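Local coordinates for protein sugar kinase MJ0406 (Methanococcus jannaschii, PDB 2C49) that phosphorylates a wide range of nucleosides, above all inosine, guanosine and cytidine, to their monophosphates, with ATP as the best phosphate donor and magnesium or manganese as cofactor, at residues A45-V50 against K281-N286; I229-I234 against C266-A271; A274-E279 against D291-R296. One frame throughout, in Å; residues are numbered along the deposited sequence.

Contact 1 of 3, residues A45-V50 against K281-N286; sequences AANTAV and KGCQTN. With ADN (adenosine), chain C.
Gln-284 and Asn-47 bring their side-chain amides together at nearly a right angle, the two planes 79° apart. NE2 of Gln-284 donates to OD1 of Asn-47 over 2.8 Å, and the bond is almost straight (167° at the hydrogen). The donor lies in the plane of the Asn-47 carbonyl, on a lone pair. With CG anti to its own carbonyl carbon (chi1 -61°) and an extended chain beyond, Gln-284 reaches out of its loop to the side of helix 44-54. Its far end is gripped elsewhere too: OE1 is hydrogen-bonded to Tyr-77 and NE2 also to Tyr-74, so a buried amide finds partners at both atoms.

Val-50, one turn further along the helix, crosses the same amide and rests its CG2 3.5 Å from OE1 of Gln-284, a branched apolar group filling space beside it. Cys-283, the residue before Gln-284, lays CB 3.3 Å from ND2 of Asn-47. ND2 donates to O3' of adenosine over 3.0 Å, and the small cysteine lies alongside that bond, SG 3.7 Å from O3'. OD1 held by Gln-284 and ND2 by O3' and Asp-247, the probable proton acceptor, together probably fix the rotation of the Asn-47 amide. Gln-284 acts, it seems, as a second-shell residue positioning a first-shell one, in the nucleoside pocket of a PfkB-family (ribokinase-like) kinase.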
loop_
_atom_site.group_PDB
_atom_site.type_symbol
_atom_site.label_atom_id
_atom_site.label_comp_id
_atom_site.label_asym_id
_atom_site.label_seq_id
_atom_site.Cartn_x
_atom_site.Cartn_y
_atom_site.Cartn_z
ATOM N N ALA A 45 -18.536 1.827 6.887
ATOM C CA ALA A 45 -19.832 1.227 7.128
ATOM C C ALA A 45 -19.656 -0.059 7.927
ATOM O O ALA A 45 -20.427 -0.318 8.845
ATOM C CB ALA A 45 -20.554 0.952 5.840
ATOM N N ALA A 46 -18.657 -0.866 7.550
ATOM C CA ALA A 46 -18.379 -2.106 8.254
ATOM C C ALA A 46 -17.947 -1.789 9.685
ATOM O O ALA A 46 -18.390 -2.459 10.612
ATOM C CB ALA A 46 -17.294 -2.977 7.511
ATOM N N ASN A 47 -17.112 -0.753 9.850
ATOM C CA ASN A 47 -16.576 -0.408 11.180
ATOM C C ASN A 47 -17.761 -0.108 12.120
ATOM O O ASN A 47 -17.800 -0.537 13.278
ATOM C CB ASN A 47 -15.717 0.856 11.098
ATOM C CG ASN A 47 -14.347 0.640 10.471
ATOM O OD1 ASN A 47 -13.825 -0.503 10.376
ATOM N ND2 ASN A 47 -13.727 1.766 10.044
ATOM N N THR A 48 -18.717 0.666 11.598
ATOM C CA THR A 48 -19.908 1.056 12.354
ATOM C C THR A 48 -20.789 -0.153 12.626
ATOM O O THR A 48 -21.271 -0.327 13.763
ATOM C CB THR A 48 -20.702 2.158 11.609
ATOM O OG1 THR A 48 -19.804 3.214 11.249
ATOM C CG2 THR A 48 -21.653 2.874 12.577
ATOM N N ALA A 49 -20.989 -0.984 11.608
ATOM C CA ALA A 49 -21.831 -2.170 11.790
ATOM C C ALA A 49 -21.266 -3.127 12.872
ATOM O O ALA A 49 -22.020 -3.649 13.715
ATOM C CB ALA A 49 -22.021 -2.879 10.484
ATOM N N VAL A 50 -19.947 -3.330 12.853
ATOM C CA VAL A 50 -19.253 -4.104 13.898
ATOM C C VAL A 50 -19.350 -3.449 15.296
ATOM O O VAL A 50 -19.625 -4.141 16.274
ATOM C CB VAL A 50 -17.745 -4.389 13.519
ATOM C CG1 VAL A 50 -17.042 -5.206 14.626
ATOM C CG2 VAL A 50 -17.688 -5.174 12.229
ATOM N N LYS A 281 -4.406 -0.141 17.383
ATOM C CA LYS A 281 -4.418 0.122 15.939
ATOM C C LYS A 281 -5.445 -0.781 15.263
ATOM O O LYS A 281 -5.585 -1.948 15.612
ATOM C CB LYS A 281 -3.023 -0.089 15.313
ATOM C CG LYS A 281 -2.881 0.365 13.867
ATOM C CD LYS A 281 -1.389 0.337 13.447
ATOM C CE LYS A 281 -0.803 1.748 13.415
ATOM N NZ LYS A 281 0.543 1.711 12.821
ATOM N N GLY A 282 -6.165 -0.211 14.307
ATOM C CA GLY A 282 -7.201 -0.908 13.583
ATOM C C GLY A 282 -8.499 -0.313 14.065
ATOM O O GLY A 282 -8.666 -0.088 15.279
ATOM N N CYS A 283 -9.420 -0.064 13.145
ATOM C CA CYS A 283 -10.716 0.526 13.526
ATOM C C CYS A 283 -11.658 -0.352 14.306
ATOM O O CYS A 283 -12.592 0.152 14.909
ATOM C CB CYS A 283 -11.451 1.023 12.291
ATOM S SG CYS A 283 -10.653 2.430 11.513
ATOM N N GLN A 284 -11.474 -1.666 14.238
ATOM C CA GLN A 284 -12.360 -2.616 14.910
ATOM C C GLN A 284 -11.662 -3.434 16.000
ATOM O O GLN A 284 -12.289 -4.296 16.614
ATOM C CB GLN A 284 -12.931 -3.583 13.885
ATOM C CG GLN A 284 -13.779 -2.882 12.780
ATOM C CD GLN A 284 -14.140 -3.808 11.676
ATOM O OE1 GLN A 284 -14.209 -5.025 11.874
ATOM N NE2 GLN A 284 -14.361 -3.243 10.477
ATOM N N THR A 285 -10.374 -3.199 16.210
ATOM C CA THR A 285 -9.601 -3.988 17.177
ATOM C C THR A 285 -10.127 -3.910 18.619
ATOM O O THR A 285 -10.323 -4.951 19.266
ATOM C CB THR A 285 -8.115 -3.615 17.122
ATOM O OG1 THR A 285 -7.618 -3.786 15.783
ATOM C CG2 THR A 285 -7.273 -4.594 17.950
ATOM N N ASN A 286 -10.294 -2.698 19.144
ATOM C CA ASN A 286 -10.707 -2.545 20.557
ATOM C C ASN A 286 -12.116 -1.989 20.720
ATOM O O ASN A 286 -12.362 -1.195 21.634
ATOM C CB ASN A 286 -9.716 -1.686 21.367
ATOM C CG ASN A 286 -9.749 -1.981 22.889
ATOM O OD1 ASN A 286 -9.738 -1.052 23.730
ATOM N ND2 ASN A 286 -9.772 -3.270 23.247
HETATM O "O5'" ADN C . -13.506 5.942 8.991
HETATM C "C5'" ADN C . -12.266 5.236 9.000
HETATM C "C4'" ADN C . -12.290 4.328 7.767
HETATM O "O4'" ADN C . -12.495 5.044 6.550
HETATM C "C3'" ADN C . -11.217 3.246 7.514
HETATM O "O3'" ADN C . -11.520 1.935 7.990
HETATM C "C2'" ADN C . -10.939 3.266 5.999
HETATM O "O2'" ADN C . -11.287 2.064 5.317
HETATM C "C1'" ADN C . -11.860 4.363 5.466
HETATM N N9 ADN C . -11.290 5.299 4.526
HETATM C C8 ADN C . -10.077 5.904 4.557
HETATM N N7 ADN C . -9.953 6.759 3.495
HETATM C C5 ADN C . -11.102 6.730 2.814
HETATM C C6 ADN C . -11.732 7.308 1.623
HETATM N N6 ADN C . -11.036 8.197 0.939
HETATM N N1 ADN C . -12.985 6.953 1.243
HETATM C C2 ADN C . -13.745 6.076 1.941
HETATM N N3 ADN C . -13.283 5.494 3.058
HETATM C C4 ADN C . -11.948 5.786 3.496
#

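Contact 2 of 3, residues I229-I234 against C266-A271; sequences IEIPCI and CGLIGA. With ANP (phosphoaminophosphonic acid-adenylate ester), chain F.
Ile-231, at the end of the edge strand 228-231, and Ala-271, on helix 263-277, meet in the alpha/beta layering of the ribokinase fold, where a helix packs against the main sheet. The short strand and helix segments run nearly parallel, their axes 18° apart and 8.8 Å from each other at the closest point.

Ile-231 turns its beta branch onto the helix backbone. CG2, anti to the backbone N, touches the carbonyl O of Gly-267 at 3.4 Å, and CD1 lies over the CA of the same glycine. Gly-267, having no side chain, lets the isoleucine lie directly on the helix backbone. Ile-231 also packs on Ser-220 and Ile-222 of the neighbouring strand 220-223.

Ala-271 is one turn further on, and its single methyl is small enough for the strand and the chain after it to lie close. CB is met by CD1 of Ile-234 at 3.7 Å and by the backbone O of Pro-232 at 3.6 Å, with CG2 of Ile-231 also nearby. Ile-234 stretches its longer branch back along the helix toward Leu-268, chi2 being 156°, which places CD1 3.5 Å from the carbonyl O of Leu-268. At the margin Leu-268 swings its CD2 methyl to the Pro-232 ring, two compact apolar groups meeting at a slant; Leu-297 of helix 290-299 also packs on this leucine.

The chain after the strand also borders the nucleotide: SG of Cys-233 lies 3.5 Å from N3 of the ATP analogue. A water lies between both segments and the ribose, accepting from Ile-234 N at 3.0 Å, within bonding distance of Ala-271 O, and bonded to O2' of the analogue at 2.7 Å.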
loop_
_atom_site.group_PDB
_atom_site.type_symbol
_atom_site.label_atom_id
_atom_site.label_comp_id
_atom_site.label_asym_id
_atom_site.label_seq_id
_atom_site.Cartn_x
_atom_site.Cartn_y
_atom_site.Cartn_z
ATOM N N ILE A 229 -25.781 21.110 22.343
ATOM C CA ILE A 229 -25.325 20.234 23.426
ATOM C C ILE A 229 -23.830 19.961 23.252
ATOM O O ILE A 229 -23.423 19.354 22.263
ATOM C CB ILE A 229 -26.089 18.881 23.417
ATOM C CG1 ILE A 229 -27.609 19.064 23.544
ATOM C CG2 ILE A 229 -25.614 17.990 24.557
ATOM C CD1 ILE A 229 -28.392 17.772 23.074
ATOM N N GLU A 230 -23.030 20.372 24.231
ATOM C CA GLU A 230 -21.580 20.150 24.174
ATOM C C GLU A 230 -21.212 18.811 24.801
ATOM O O GLU A 230 -21.578 18.534 25.964
ATOM C CB GLU A 230 -20.816 21.322 24.857
ATOM C CG GLU A 230 -21.303 22.694 24.430
ATOM C CD GLU A 230 -20.554 23.847 25.082
ATOM O OE1 GLU A 230 -19.314 23.771 25.227
ATOM O OE2 GLU A 230 -21.213 24.848 25.435
ATOM N N ILE A 231 -20.498 17.986 24.033
ATOM C CA ILE A 231 -20.063 16.657 24.483
ATOM C C ILE A 231 -18.537 16.624 24.688
ATOM O O ILE A 231 -17.782 16.846 23.755
ATOM C CB ILE A 231 -20.508 15.537 23.482
ATOM C CG1 ILE A 231 -21.993 15.675 23.088
ATOM C CG2 ILE A 231 -20.131 14.132 24.038
ATOM C CD1 ILE A 231 -23.036 15.340 24.220
ATOM N N PRO A 232 -18.090 16.317 25.908
ATOM C CA PRO A 232 -16.659 16.313 26.211
ATOM C C PRO A 232 -15.953 15.165 25.510
ATOM O O PRO A 232 -16.583 14.184 25.082
ATOM C CB PRO A 232 -16.612 16.137 27.751
ATOM C CG PRO A 232 -17.926 15.423 28.093
ATOM C CD PRO A 232 -18.918 15.924 27.069
ATOM N N CYS A 233 -14.651 15.308 25.342
ATOM C CA CYS A 233 -13.827 14.172 24.972
ATOM C C CYS A 233 -13.609 13.383 26.253
ATOM O O CYS A 233 -13.312 13.952 27.297
ATOM C CB CYS A 233 -12.489 14.618 24.395
ATOM S SG CYS A 233 -11.484 13.261 23.766
ATOM N N ILE A 234 -13.794 12.077 26.161
ATOM C CA ILE A 234 -13.658 11.197 27.301
ATOM C C ILE A 234 -12.292 10.586 27.159
ATOM O O ILE A 234 -11.984 9.979 26.126
ATOM C CB ILE A 234 -14.791 10.123 27.290
ATOM C CG1 ILE A 234 -16.086 10.721 27.855
ATOM C CG2 ILE A 234 -14.376 8.854 28.052
ATOM C CD1 ILE A 234 -17.359 10.058 27.423
ATOM N N CYS A 266 -26.661 9.869 24.014
ATOM C CA CYS A 266 -26.137 9.284 22.786
ATOM C C CYS A 266 -24.705 9.796 22.478
ATOM O O CYS A 266 -23.820 9.010 22.117
ATOM C CB CYS A 266 -27.080 9.543 21.605
ATOM S SG CYS A 266 -28.629 8.580 21.708
ATOM N N GLY A 267 -24.497 11.101 22.648
ATOM C CA GLY A 267 -23.209 11.732 22.413
ATOM C C GLY A 267 -22.173 11.257 23.426
ATOM O O GLY A 267 -21.033 10.969 23.045
ATOM N N LEU A 268 -22.579 11.144 24.686
ATOM C CA LEU A 268 -21.701 10.684 25.757
ATOM C C LEU A 268 -21.276 9.248 25.519
ATOM O O LEU A 268 -20.116 8.936 25.664
ATOM C CB LEU A 268 -22.379 10.828 27.123
ATOM C CG LEU A 268 -22.521 12.230 27.743
ATOM C CD1 LEU A 268 -23.496 12.188 28.924
ATOM C CD2 LEU A 268 -21.146 12.807 28.145
ATOM N N ILE A 269 -22.219 8.393 25.099
ATOM C CA ILE A 269 -21.892 7.033 24.706
ATOM C C ILE A 269 -20.970 6.938 23.458
ATOM O O ILE A 269 -20.070 6.109 23.432
ATOM C CB ILE A 269 -23.171 6.178 24.524
ATOM C CG1 ILE A 269 -23.866 5.959 25.897
ATOM C CG2 ILE A 269 -22.834 4.844 23.833
ATOM C CD1 ILE A 269 -23.173 4.968 26.845
ATOM N N GLY A 270 -21.207 7.762 22.442
ATOM C CA GLY A 270 -20.323 7.835 21.278
ATOM C C GLY A 270 -18.899 8.173 21.725
ATOM O O GLY A 270 -17.924 7.558 21.291
ATOM N N ALA A 271 -18.787 9.139 22.630
ATOM C CA ALA A 271 -17.471 9.614 23.035
ATOM C C ALA A 271 -16.712 8.551 23.816
ATOM O O ALA A 271 -15.485 8.416 23.639
ATOM C CB ALA A 271 -17.574 10.905 23.835
HETATM P PG ANP F . -9.837 10.365 11.214
HETATM O O1G ANP F . -9.647 8.803 10.956
HETATM O O2G ANP F . -8.519 11.184 10.882
HETATM O O3G ANP F . -11.004 10.865 10.250
HETATM P PB ANP F . -11.038 12.193 13.168
HETATM O O1B ANP F . -10.121 13.392 12.662
HETATM O O2B ANP F . -12.275 12.019 12.164
HETATM N N3B ANP F . -10.202 10.686 12.900
HETATM P PA ANP F . -12.993 12.610 15.124
HETATM O O1A ANP F . -13.597 14.083 15.023
HETATM O O2A ANP F . -13.859 11.611 14.232
HETATM O O3A ANP F . -11.431 12.457 14.737
HETATM O "O5'" ANP F . -13.138 12.123 16.654
HETATM C "C5'" ANP F . -14.369 11.477 16.901
HETATM C "C4'" ANP F . -14.602 11.376 18.389
HETATM O "O4'" ANP F . -13.851 10.321 19.016
HETATM C "C3'" ANP F . -14.441 12.635 19.232
HETATM O "O3'" ANP F . -15.529 13.517 19.306
HETATM C "C2'" ANP F . -13.820 12.162 20.531
HETATM O "O2'" ANP F . -14.908 11.977 21.442
HETATM C "C1'" ANP F . -13.367 10.733 20.291
HETATM N N9 ANP F . -11.891 10.879 20.267
HETATM C C8 ANP F . -11.107 11.383 19.273
HETATM N N7 ANP F . -9.771 11.417 19.579
HETATM C C5 ANP F . -9.701 10.923 20.824
HETATM C C6 ANP F . -8.665 10.642 21.837
HETATM N N6 ANP F . -7.383 10.920 21.492
HETATM N N1 ANP F . -9.016 10.099 23.037
HETATM C C2 ANP F . -10.288 9.802 23.392
HETATM N N3 ANP F . -11.336 10.010 22.555
HETATM C C4 ANP F . -11.052 10.593 21.249
HETATM O O HOH W 1 -14.066 10.600 23.549
#

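Contact 3 of 3, residues A274-E279 against D291-R296; sequences ASFVVE and DKVVER. With ANP (phosphoaminophosphonic acid-adenylate ester), chain F.
OE2 of Glu-279 takes both terminal nitrogens of Arg-296, NH2 at 2.9 Å and NH1 at 3.0 Å, in an end-on salt bridge that uses just one carboxylate oxygen. Both bonds are bent and arrive from the same face of the carboxylate, whose plane is turned from that of the guanidinium. Gly-237 N gives the same oxygen a further hydrogen bond.

NH1 also donates to OG of Ser-275, a straighter bond (165°) lying in the guanidinium plane. The serine hydroxyl, also hydrogen-bonded to Ala-272 O on its own helix, suits this place as a small polar group beside the arginine.

Phe-276 supplies the flat floor. The guanidinium lies on its ring as a parallel cation-pi stack, planes 3° apart and centres 3.5 Å apart. A bend at chi3 (-82°) of Arg-296 turns the planar group down onto the ring, while its long aliphatic part spans the gap from helix 290-299. CZ of the ring lies near the carbonyl O and CB of Lys-292, and CD1 meets CG2 of Val-293.

With acid and hydroxyl at its edge and an aromatic ring over one face, the guanidinium should be held in both rotation and tilt; its positive charge is probably stabilised by the carboxylate and the ring together.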
loop_
_atom_site.group_PDB
_atom_site.type_symbol
_atom_site.label_atom_id
_atom_site.label_comp_id
_atom_site.label_asym_id
_atom_site.label_seq_id
_atom_site.Cartn_x
_atom_site.Cartn_y
_atom_site.Cartn_z
ATOM N N ALA A 274 -15.540 5.651 21.467
ATOM C CA ALA A 274 -14.341 6.061 20.733
ATOM C C ALA A 274 -13.057 6.014 21.587
ATOM O O ALA A 274 -11.972 5.648 21.090
ATOM C CB ALA A 274 -14.550 7.440 20.086
ATOM N N SER A 275 -13.187 6.354 22.876
ATOM C CA SER A 275 -12.057 6.312 23.800
ATOM C C SER A 275 -11.444 4.925 23.965
ATOM O O SER A 275 -10.257 4.811 24.259
ATOM C CB SER A 275 -12.424 6.915 25.170
ATOM O OG SER A 275 -13.237 6.015 25.918
ATOM N N PHE A 276 -12.251 3.875 23.777
ATOM C CA PHE A 276 -11.744 2.501 23.804
ATOM C C PHE A 276 -11.038 2.113 22.492
ATOM O O PHE A 276 -9.977 1.494 22.509
ATOM C CB PHE A 276 -12.885 1.506 24.051
ATOM C CG PHE A 276 -13.294 1.399 25.486
ATOM C CD1 PHE A 276 -14.438 2.059 25.940
ATOM C CD2 PHE A 276 -12.551 0.627 26.385
ATOM C CE1 PHE A 276 -14.825 1.960 27.294
ATOM C CE2 PHE A 276 -12.945 0.511 27.730
ATOM C CZ PHE A 276 -14.093 1.185 28.175
ATOM N N VAL A 277 -11.650 2.484 21.374
ATOM C CA VAL A 277 -11.149 2.112 20.039
ATOM C C VAL A 277 -9.764 2.701 19.757
ATOM O O VAL A 277 -8.888 1.991 19.233
ATOM C CB VAL A 277 -12.201 2.450 18.931
ATOM C CG1 VAL A 277 -11.645 2.311 17.499
ATOM C CG2 VAL A 277 -13.446 1.574 19.100
ATOM N N VAL A 278 -9.557 3.974 20.114
ATOM C CA VAL A 278 -8.242 4.639 19.954
ATOM C C VAL A 278 -7.065 4.050 20.776
ATOM O O VAL A 278 -5.924 4.493 20.650
ATOM C CB VAL A 278 -8.314 6.181 20.237
ATOM C CG1 VAL A 278 -9.309 6.876 19.347
ATOM C CG2 VAL A 278 -8.583 6.471 21.738
ATOM N N GLU A 279 -7.351 3.076 21.626
ATOM C CA GLU A 279 -6.325 2.414 22.428
ATOM C C GLU A 279 -5.596 1.302 21.668
ATOM O O GLU A 279 -4.671 0.726 22.194
ATOM C CB GLU A 279 -6.925 1.848 23.732
ATOM C CG GLU A 279 -7.721 2.861 24.552
ATOM C CD GLU A 279 -8.046 2.363 25.950
ATOM O OE1 GLU A 279 -7.686 1.220 26.276
ATOM O OE2 GLU A 279 -8.667 3.111 26.723
ATOM N N ASP A 291 -21.499 -2.601 28.427
ATOM C CA ASP A 291 -21.201 -2.505 29.854
ATOM C C ASP A 291 -19.884 -1.749 30.103
ATOM O O ASP A 291 -19.831 -0.853 30.947
ATOM C CB ASP A 291 -21.206 -3.886 30.519
ATOM C CG ASP A 291 -22.621 -4.471 30.637
ATOM O OD1 ASP A 291 -23.619 -3.738 30.387
ATOM O OD2 ASP A 291 -22.836 -5.654 30.978
ATOM N N LYS A 292 -18.842 -2.082 29.339
ATOM C CA LYS A 292 -17.547 -1.397 29.474
ATOM C C LYS A 292 -17.671 0.098 29.183
ATOM O O LYS A 292 -17.073 0.922 29.866
ATOM C CB LYS A 292 -16.466 -2.023 28.578
ATOM C CG LYS A 292 -16.109 -3.478 28.969
ATOM C CD LYS A 292 -15.157 -3.554 30.134
ATOM C CE LYS A 292 -14.763 -4.995 30.428
ATOM N NZ LYS A 292 -13.738 -5.502 29.472
ATOM N N VAL A 293 -18.471 0.441 28.178
ATOM C CA VAL A 293 -18.591 1.825 27.752
ATOM C C VAL A 293 -19.306 2.654 28.801
ATOM O O VAL A 293 -18.910 3.791 29.084
ATOM C CB VAL A 293 -19.369 1.920 26.445
ATOM C CG1 VAL A 293 -19.786 3.355 26.181
ATOM C CG2 VAL A 293 -18.532 1.413 25.348
ATOM N N VAL A 294 -20.375 2.073 29.345
ATOM C CA VAL A 294 -21.168 2.694 30.401
ATOM C C VAL A 294 -20.343 2.817 31.669
ATOM O O VAL A 294 -20.357 3.862 32.316
ATOM C CB VAL A 294 -22.467 1.875 30.661
ATOM C CG1 VAL A 294 -23.086 2.218 32.019
ATOM C CG2 VAL A 294 -23.460 2.114 29.517
ATOM N N GLU A 295 -19.630 1.751 32.035
ATOM C CA GLU A 295 -18.748 1.800 33.206
ATOM C C GLU A 295 -17.769 2.970 33.087
ATOM O O GLU A 295 -17.644 3.757 34.003
ATOM C CB GLU A 295 -18.020 0.466 33.382
ATOM C CG GLU A 295 -17.006 0.399 34.506
ATOM C CD GLU A 295 -16.363 -0.975 34.594
ATOM O OE1 GLU A 295 -15.822 -1.447 33.565
ATOM O OE2 GLU A 295 -16.419 -1.591 35.676
ATOM N N ARG A 296 -17.099 3.092 31.938
ATOM C CA ARG A 296 -16.223 4.235 31.666
ATOM C C ARG A 296 -16.928 5.606 31.762
ATOM O O ARG A 296 -16.372 6.540 32.346
ATOM C CB ARG A 296 -15.535 4.088 30.296
ATOM C CG ARG A 296 -14.494 5.152 30.029
ATOM C CD ARG A 296 -13.567 4.833 28.874
ATOM N NE ARG A 296 -12.483 3.931 29.280
ATOM C CZ ARG A 296 -11.509 3.524 28.466
ATOM N NH1 ARG A 296 -11.480 3.948 27.209
ATOM N NH2 ARG A 296 -10.548 2.711 28.918
HETATM P PG ANP F . -9.837 10.365 11.214
HETATM O O1G ANP F . -9.647 8.803 10.956
HETATM O O2G ANP F . -8.519 11.184 10.882
HETATM O O3G ANP F . -11.004 10.865 10.250
HETATM P PB ANP F . -11.038 12.193 13.168
HETATM O O1B ANP F . -10.121 13.392 12.662
HETATM O O2B ANP F . -12.275 12.019 12.164
HETATM N N3B ANP F . -10.202 10.686 12.900
HETATM P PA ANP F . -12.993 12.610 15.124
HETATM O O1A ANP F . -13.597 14.083 15.023
HETATM O O2A ANP F . -13.859 11.611 14.232
HETATM O O3A ANP F . -11.431 12.457 14.737
HETATM O "O5'" ANP F . -13.138 12.123 16.654
HETATM C "C5'" ANP F . -14.369 11.477 16.901
HETATM C "C4'" ANP F . -14.602 11.376 18.389
HETATM O "O4'" ANP F . -13.851 10.321 19.016
HETATM C "C3'" ANP F . -14.441 12.635 19.232
HETATM O "O3'" ANP F . -15.529 13.517 19.306
HETATM C "C2'" ANP F . -13.820 12.162 20.531
HETATM O "O2'" ANP F . -14.908 11.977 21.442
HETATM C "C1'" ANP F . -13.367 10.733 20.291
HETATM N N9 ANP F . -11.891 10.879 20.267
HETATM C C8 ANP F . -11.107 11.383 19.273
HETATM N N7 ANP F . -9.771 11.417 19.579
HETATM C C5 ANP F . -9.701 10.923 20.824
HETATM C C6 ANP F . -8.665 10.642 21.837
HETATM N N6 ANP F . -7.383 10.920 21.492
HETATM N N1 ANP F . -9.016 10.099 23.037
HETATM C C2 ANP F . -10.288 9.802 23.392
HETATM N N3 ANP F . -11.336 10.010 22.555
HETATM C C4 ANP F . -11.052 10.593 21.249
#

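Overall arrangement
From the N terminus, helix 44-54 carries the first of the contact segments, and contact 1 closes a long loop when the chain returns at 281-286, bringing this early helix beside the late loop between helices 263-277 and 290-299. Nested inside that loop, contact 2 joins the edge strand 228-231 of the main sheet, with the residues after it, to helix 263-277. Contact 3 follows contact 2 in series and crosses contact 1, since 281-286 lies between its own segments; it fastens the end of helix 263-277 to helix 290-299. That shared helix links contacts 2 and 3, both touching the ATP analogue, whereas contact 1 reaches the nucleoside. Contacts 1 and 2 do not touch, their centres about 19 Å apart.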